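Local atomic coordinates of riboflavin kinase, putative (Trypanosoma brucei, PDB entry 3BNW), a protein that probably catalyses the ATP-dependent phosphorylation of riboflavin to FMN, the single step that makes this flavin cofactor from the vitamin. Residues R21-H26 with G113-I118; T39-L44 with T96-P101; N57-G62 with P81-I86. All coordinates share one frame; numbering follows the deposited sequence.

Interaction 1 (R21-H26 with G113-I118); sequences RGKVVH and GAVVKI
Gly22 and Val116 form an antiparallel hydrogen-bonded pair, with Arg21–Lys117 and Lys23–Val115 as the non-hydrogen-bonded pairs next to it, in two strands whose directions differ by 130° and so are strongly twisted against each other. The pairing is reciprocal: Gly22 N reaches Val116 O at 3.1 Å, and Val116 N returns to Gly22 O at 2.8 Å. Ala114 O accepts from Val24 N at 2.8 Å, and Gly113 N closes the ladder on Val24 O at 2.7 Å, although Gly113 and Ala114 precede strand 115-126. On the face shared by Arg21, Lys23, Val115 and Lys117, the aliphatic part of Arg21 is the bridge. Its CG, anti to the backbone N (chi1 177°), stands between two neighbours, 3.8 Å from Val115 CG1 and 3.9 Å from Lys117 CG, and the three side chains run alongside one another. The charged ends of Arg21 and Lys117 find backbone oxygens: Arg21 NH2 that of Thr171, Lys117 NZ that of Phe165. The other face carries Val116. Its CG1, set between the backbone N and carbonyl carbon (chi1 58°), is pressed to 3.1 Å from Gly22 O and meets Val24 CG2 at 4.0 Å, the two valines crossing at about a right angle. Ile42 packs on this same Val116 side chain. Since strand 115-126 also bonds through Val115 and Lys117 to strand 58-69, it is flanked on both edges, as expected of a strand inside the antiparallel beta barrel of riboflavin kinases.

Interaction 2 (T39-L44 with T96-P101); sequences TANIGL and TLTVEP
Leu44 and Leu97 meet through their CD1 methyls at 3.7 Å, and the same Leu44 methyl reaches Val99 CG2 at 4.1 Å. Val99 divides its two branches between neighbours: CG2 serves Leu44, while CG1 lies 3.9 Å from Ile42 CD1. The row is continued by Pro101, whose CG sits 3.9 Å from Ile42 CG1. Leu52 of helix 46-52 covers Leu44, Leu97 and Val99, and Ile118 of strand 115-126 packs on Ile42. Outside this apolar row the backbones make one direct bond, Ile42 N to Val99 O at 3.1 Å with 160° at the hydrogen. Where its reciprocal partner would stand, a water intervenes, donating to Ile42 O at 2.7 Å and accepting from Val99 N, also at 2.7 Å. Strand 41-42 is bonded to 18-25 and strand 98-103 to 75-87, so this single bond and its water bridge lie where the two ends of the curled sheet meet, consistent with the closing seam of the flavokinase barrel. The end-to-end directions of the touching parts are 123° apart, far from a regular antiparallel alignment. Thr39, Ala40 and Asn41 are the last three letters of the Pro-Thr-Ala-Asn signature of riboflavin kinases, associated in relatives with the ATP-magnesium site. Asn41, with CG beside its own backbone N (chi1 -49°), swings its amide across Thr98, bringing OD1 to a close 3.0 Å from Thr98 CG2. Farther along the polar edge, the methylene CG of Glu100 lies against Ala40 O, while its carboxylate OE2 is hydrogen-bonded to the hydroxyl of Tyr102.

Interaction 3 (N57-G62 with P81-I86); sequences NLVVYG and PFAASI
Val60 and Ala84 sit at the middle of an antiparallel ladder, bonded both ways: Val60 N to Ala84 O at 2.7 Å and Ala84 N to Val60 O at 2.8 Å, the latter bent to 136° at the hydrogen. Gly62 and Phe82 repeat the reciprocal pair of hydrogen bonds toward one end. Toward the other, Ile86 N gives a nearly straight bond to Leu58 O at 2.9 Å, but Ile86 O takes two donors, Asn57 N at 2.7 Å and, weakly, Leu58 N at 3.4 Å. This is a G1 beta bulge, and Asn57, with phi at 78°, has the positive phi of its first position. The pair belongs to the antiparallel barrel of the riboflavin kinase fold, in which strand 58-69 is also bonded to strand 115-126.

Apolar packing is tight on the face of Val60, Ala84 and Ile86, where Val60 CG2 comes within 3.3 Å of Ile86 CD1, the two side chains crossing near a right angle.

The aromatic contact is a ring lying over backbone. With CG between the backbone N and the carbonyl carbon (chi1 85°), the Phe82 ring turns back over the neighbouring strand, with Gly62 N 3.6 Å above the ring plane near its rim and Ala84 CB at the ring edge in plane. Side-chain-less Gly62 permits this approach. Of the polar groups on the reverse face, Tyr61 OH is hydrogen-bonded to Gln11 and Ser85 OG to Tyr102.

Interaction 3 is nested along the chain within the loop closed by interaction 2, and that within the loop closed by interaction 1. In space the centres of interactions 1 and 2 are about 9 Å apart, those of 2 and 3 about 11 Å. Probable hydrogen bonds join interaction 1 to 2 and interaction 2 to 3: Val25 N to Asn41 O at 2.8 Å and Lys23 O to Gly43 N at 2.9 Å, then Glu100 N to Ser85 O at 2.9 Å. Interactions 1 and 3, about 15 Å between centres, still touch where Ile118 CB meets Phe82 CE1 at 3.7 Å. The six strands thus follow one another round a barrel, with interaction 2 carrying part of the signature that in relatives is associated with ATP-magnesium; this structure is an apo form.

Interaction 1 (R21-H26 with G113-I118)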
# COMPACT_ATOMS: atom_id res chain seq x y z
N ARG A 21 -3.22 4.86 7.78
CA ARG A 21 -3.79 6.08 7.22
C ARG A 21 -2.74 7.18 7.27
O ARG A 21 -2.12 7.39 8.32
CB ARG A 21 -5.04 6.52 7.99
CG ARG A 21 -5.67 7.83 7.50
CD ARG A 21 -6.94 8.20 8.26
NE ARG A 21 -6.72 8.31 9.71
CZ ARG A 21 -7.24 7.49 10.63
NH1 ARG A 21 -8.04 6.49 10.30
NH2 ARG A 21 -6.96 7.69 11.91
N GLY A 22 -2.54 7.87 6.16
CA GLY A 22 -1.56 8.95 6.09
C GLY A 22 -1.66 9.73 4.79
O GLY A 22 -2.29 9.28 3.84
N LYS A 23 -1.03 10.91 4.75
CA LYS A 23 -1.04 11.76 3.56
C LYS A 23 -0.02 11.32 2.51
O LYS A 23 1.05 10.79 2.84
CB LYS A 23 -0.80 13.22 3.94
CG LYS A 23 -1.91 13.82 4.79
CD LYS A 23 -2.08 15.31 4.54
CE LYS A 23 -3.05 15.92 5.55
NZ LYS A 23 -3.53 17.27 5.13
N VAL A 24 -0.36 11.54 1.24
CA VAL A 24 0.54 11.25 0.13
C VAL A 24 1.56 12.39 0.00
O VAL A 24 1.18 13.55 -0.18
CB VAL A 24 -0.24 11.10 -1.20
CG1 VAL A 24 0.71 10.77 -2.35
CG2 VAL A 24 -1.32 10.03 -1.08
N VAL A 25 2.84 12.04 0.11
CA VAL A 25 3.94 13.01 0.06
C VAL A 25 4.98 12.63 -0.99
O VAL A 25 4.93 11.55 -1.57
CB VAL A 25 4.63 13.13 1.44
CG1 VAL A 25 3.63 13.57 2.50
CG2 VAL A 25 5.29 11.81 1.83
N HIS A 26 5.92 13.54 -1.23
CA HIS A 26 7.02 13.29 -2.18
C HIS A 26 8.12 12.47 -1.52
O HIS A 26 9.12 12.13 -2.15
CB HIS A 26 7.59 14.61 -2.69
CG HIS A 26 6.62 15.41 -3.51
ND1 HIS A 26 5.64 16.19 -2.94
CD2 HIS A 26 6.50 15.56 -4.85
CE1 HIS A 26 4.94 16.78 -3.90
NE2 HIS A 26 5.45 16.41 -5.07
N GLY A 113 -0.76 15.13 -1.18
CA GLY A 113 -1.55 15.84 -0.17
C GLY A 113 -2.92 15.23 0.08
O GLY A 113 -3.68 15.74 0.89
N ALA A 114 -3.22 14.14 -0.63
CA ALA A 114 -4.46 13.40 -0.42
C ALA A 114 -4.24 12.39 0.69
O ALA A 114 -3.13 11.89 0.88
CB ALA A 114 -4.87 12.69 -1.70
N VAL A 115 -5.30 12.10 1.43
CA VAL A 115 -5.23 11.08 2.47
C VAL A 115 -5.41 9.71 1.82
O VAL A 115 -6.36 9.47 1.08
CB VAL A 115 -6.29 11.30 3.58
CG1 VAL A 115 -6.16 10.22 4.65
CG2 VAL A 115 -6.14 12.68 4.20
N VAL A 116 -4.47 8.82 2.08
CA VAL A 116 -4.57 7.46 1.61
C VAL A 116 -4.80 6.55 2.80
O VAL A 116 -4.17 6.71 3.85
CB VAL A 116 -3.31 7.02 0.81
CG1 VAL A 116 -2.06 7.15 1.65
CG2 VAL A 116 -3.47 5.58 0.33
N LYS A 117 -5.71 5.61 2.65
CA LYS A 117 -5.99 4.62 3.66
C LYS A 117 -5.74 3.27 3.04
O LYS A 117 -6.22 3.01 1.94
CB LYS A 117 -7.45 4.74 4.12
CG LYS A 117 -7.81 6.08 4.72
CD LYS A 117 -9.30 6.19 4.99
CE LYS A 117 -9.74 7.65 5.15
NZ LYS A 117 -11.22 7.77 5.33
N ILE A 118 -4.98 2.41 3.71
CA ILE A 118 -4.72 1.06 3.19
C ILE A 118 -4.92 -0.00 4.26
O ILE A 118 -4.63 0.22 5.44
CB ILE A 118 -3.31 0.92 2.54
CG1 ILE A 118 -2.20 1.28 3.52
CG2 ILE A 118 -3.20 1.80 1.29
CD1 ILE A 118 -0.81 0.81 3.08

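Interaction 2 (T39-L44 with T96-P101)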
# COMPACT_ATOMS: atom_id res chain seq x y z
N THR A 39 7.79 7.96 -6.96
CA THR A 39 8.41 8.32 -5.68
C THR A 39 7.38 8.87 -4.68
O THR A 39 7.71 9.70 -3.83
CB THR A 39 9.56 9.33 -5.88
OG1 THR A 39 9.04 10.54 -6.46
CG2 THR A 39 10.63 8.75 -6.80
N ALA A 40 6.13 8.41 -4.78
CA ALA A 40 5.08 8.82 -3.84
C ALA A 40 5.17 7.97 -2.58
O ALA A 40 5.34 6.74 -2.66
CB ALA A 40 3.71 8.68 -4.48
N ASN A 41 5.06 8.62 -1.42
CA ASN A 41 5.14 7.95 -0.13
C ASN A 41 3.96 8.30 0.76
O ASN A 41 3.27 9.30 0.52
CB ASN A 41 6.42 8.34 0.61
CG ASN A 41 7.65 8.23 -0.26
OD1 ASN A 41 8.17 7.13 -0.49
ND2 ASN A 41 8.14 9.37 -0.73
N ILE A 42 3.73 7.49 1.78
CA ILE A 42 2.79 7.83 2.84
C ILE A 42 3.59 8.47 3.97
O ILE A 42 4.58 7.90 4.44
CB ILE A 42 2.04 6.59 3.36
CG1 ILE A 42 1.29 5.92 2.20
CG2 ILE A 42 1.06 6.99 4.45
CD1 ILE A 42 0.45 4.74 2.63
N GLY A 43 3.17 9.66 4.40
CA GLY A 43 3.84 10.38 5.47
C GLY A 43 3.71 9.68 6.80
O GLY A 43 2.59 9.46 7.29
N LEU A 44 4.84 9.30 7.39
CA LEU A 44 4.87 8.60 8.67
C LEU A 44 5.38 9.52 9.77
O LEU A 44 5.84 10.63 9.51
CB LEU A 44 5.77 7.37 8.58
CG LEU A 44 5.56 6.44 7.38
CD1 LEU A 44 6.55 5.27 7.42
CD2 LEU A 44 4.12 5.93 7.32
N THR A 96 15.43 5.65 6.99
CA THR A 96 14.10 6.01 7.49
C THR A 96 13.03 5.12 6.85
O THR A 96 12.82 5.17 5.64
CB THR A 96 13.80 7.48 7.19
N LEU A 97 12.36 4.31 7.67
CA LEU A 97 11.26 3.47 7.20
C LEU A 97 10.32 4.28 6.29
O LEU A 97 9.78 5.32 6.69
CB LEU A 97 10.49 2.88 8.39
CG LEU A 97 9.57 1.66 8.19
CD1 LEU A 97 8.30 2.03 7.44
CD2 LEU A 97 10.29 0.53 7.50
N THR A 98 10.17 3.79 5.07
CA THR A 98 9.35 4.44 4.05
C THR A 98 8.26 3.46 3.63
O THR A 98 8.47 2.24 3.67
CB THR A 98 10.21 4.80 2.81
OG1 THR A 98 11.33 5.60 3.21
CG2 THR A 98 9.40 5.55 1.77
N VAL A 99 7.10 3.99 3.27
CA VAL A 99 6.02 3.18 2.68
C VAL A 99 5.67 3.77 1.32
O VAL A 99 5.32 4.94 1.22
CB VAL A 99 4.77 3.11 3.58
CG1 VAL A 99 3.61 2.43 2.85
CG2 VAL A 99 5.10 2.38 4.88
N GLU A 100 5.78 2.94 0.30
CA GLU A 100 5.66 3.38 -1.08
C GLU A 100 4.59 2.55 -1.78
O GLU A 100 4.85 1.42 -2.20
CB GLU A 100 7.01 3.22 -1.78
CG GLU A 100 7.12 3.92 -3.12
CD GLU A 100 8.48 3.73 -3.76
OE1 GLU A 100 9.17 4.74 -4.00
OE2 GLU A 100 8.86 2.57 -4.03
N PRO A 101 3.36 3.10 -1.89
CA PRO A 101 2.25 2.32 -2.42
C PRO A 101 2.09 2.44 -3.94
O PRO A 101 2.40 3.48 -4.52
CB PRO A 101 1.04 2.92 -1.70
CG PRO A 101 1.43 4.35 -1.40
CD PRO A 101 2.93 4.47 -1.55
O HOH W 1 6.82 6.63 3.62

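Interaction 3 (N57-G62 with P81-I86)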
# COMPACT_ATOMS: atom_id res chain seq x y z
N ASN A 57 11.48 -4.43 4.45
CA ASN A 57 12.16 -5.27 3.46
C ASN A 57 11.18 -6.13 2.67
O ASN A 57 11.53 -7.19 2.18
CB ASN A 57 13.25 -6.14 4.12
CG ASN A 57 14.32 -6.62 3.14
OD1 ASN A 57 14.74 -7.77 3.18
ND2 ASN A 57 14.77 -5.73 2.26
N LEU A 58 9.94 -5.65 2.54
CA LEU A 58 8.87 -6.42 1.89
C LEU A 58 8.07 -5.62 0.88
O LEU A 58 7.92 -4.41 1.01
CB LEU A 58 7.87 -6.93 2.94
CG LEU A 58 8.39 -7.80 4.06
CD1 LEU A 58 7.24 -8.07 5.05
CD2 LEU A 58 8.98 -9.10 3.53
N VAL A 59 7.55 -6.34 -0.12
CA VAL A 59 6.48 -5.84 -0.98
C VAL A 59 5.19 -6.50 -0.49
O VAL A 59 5.10 -7.73 -0.41
CB VAL A 59 6.68 -6.22 -2.46
CG1 VAL A 59 5.50 -5.70 -3.29
CG2 VAL A 59 8.00 -5.68 -2.98
N VAL A 60 4.19 -5.68 -0.16
CA VAL A 60 2.94 -6.16 0.41
C VAL A 60 1.77 -5.78 -0.48
O VAL A 60 1.94 -5.02 -1.43
CB VAL A 60 2.70 -5.61 1.84
CG1 VAL A 60 3.82 -6.06 2.77
CG2 VAL A 60 2.56 -4.09 1.84
N TYR A 61 0.59 -6.31 -0.17
CA TYR A 61 -0.60 -6.08 -0.96
C TYR A 61 -1.85 -5.95 -0.09
O TYR A 61 -1.85 -6.34 1.07
CB TYR A 61 -0.77 -7.22 -1.97
CG TYR A 61 -1.05 -8.57 -1.37
CD1 TYR A 61 -2.36 -9.00 -1.14
CD2 TYR A 61 -0.02 -9.43 -1.02
CE1 TYR A 61 -2.63 -10.24 -0.58
CE2 TYR A 61 -0.29 -10.68 -0.47
CZ TYR A 61 -1.60 -11.08 -0.25
OH TYR A 61 -1.87 -12.31 0.30
N GLY A 62 -2.92 -5.41 -0.68
CA GLY A 62 -4.19 -5.29 0.02
C GLY A 62 -5.14 -4.33 -0.68
O GLY A 62 -5.04 -4.12 -1.88
N PRO A 81 -7.29 -2.45 -5.43
CA PRO A 81 -6.12 -3.28 -5.11
C PRO A 81 -4.84 -2.44 -5.11
O PRO A 81 -4.74 -1.44 -5.82
CB PRO A 81 -6.08 -4.32 -6.24
CG PRO A 81 -7.42 -4.28 -6.88
CD PRO A 81 -7.95 -2.89 -6.68
N PHE A 82 -3.86 -2.83 -4.31
CA PHE A 82 -2.58 -2.14 -4.28
C PHE A 82 -1.48 -3.09 -3.84
O PHE A 82 -1.73 -4.05 -3.13
CB PHE A 82 -2.62 -0.93 -3.34
CG PHE A 82 -2.34 -1.27 -1.91
CD1 PHE A 82 -3.38 -1.62 -1.06
CD2 PHE A 82 -1.05 -1.26 -1.42
CE1 PHE A 82 -3.12 -1.96 0.26
CE2 PHE A 82 -0.78 -1.59 -0.11
CZ PHE A 82 -1.82 -1.94 0.73
N ALA A 83 -0.26 -2.80 -4.31
CA ALA A 83 0.95 -3.38 -3.75
C ALA A 83 1.75 -2.23 -3.17
O ALA A 83 1.49 -1.07 -3.50
CB ALA A 83 1.74 -4.11 -4.81
N ALA A 84 2.72 -2.53 -2.31
CA ALA A 84 3.50 -1.47 -1.67
C ALA A 84 4.82 -1.99 -1.15
O ALA A 84 4.91 -3.13 -0.71
CB ALA A 84 2.71 -0.85 -0.51
N SER A 85 5.84 -1.13 -1.19
CA SER A 85 7.15 -1.47 -0.64
C SER A 85 7.34 -0.78 0.70
O SER A 85 7.11 0.43 0.82
CB SER A 85 8.26 -1.04 -1.60
OG SER A 85 8.10 -1.66 -2.87
N ILE A 86 7.76 -1.55 1.71
CA ILE A 86 8.10 -1.01 3.03
C ILE A 86 9.58 -1.23 3.29
O ILE A 86 10.02 -2.37 3.50
CB ILE A 86 7.26 -1.68 4.16
CG1 ILE A 86 5.78 -1.33 4.01
CG2 ILE A 86 7.75 -1.23 5.54
CD1 ILE A 86 5.01 -2.26 3.10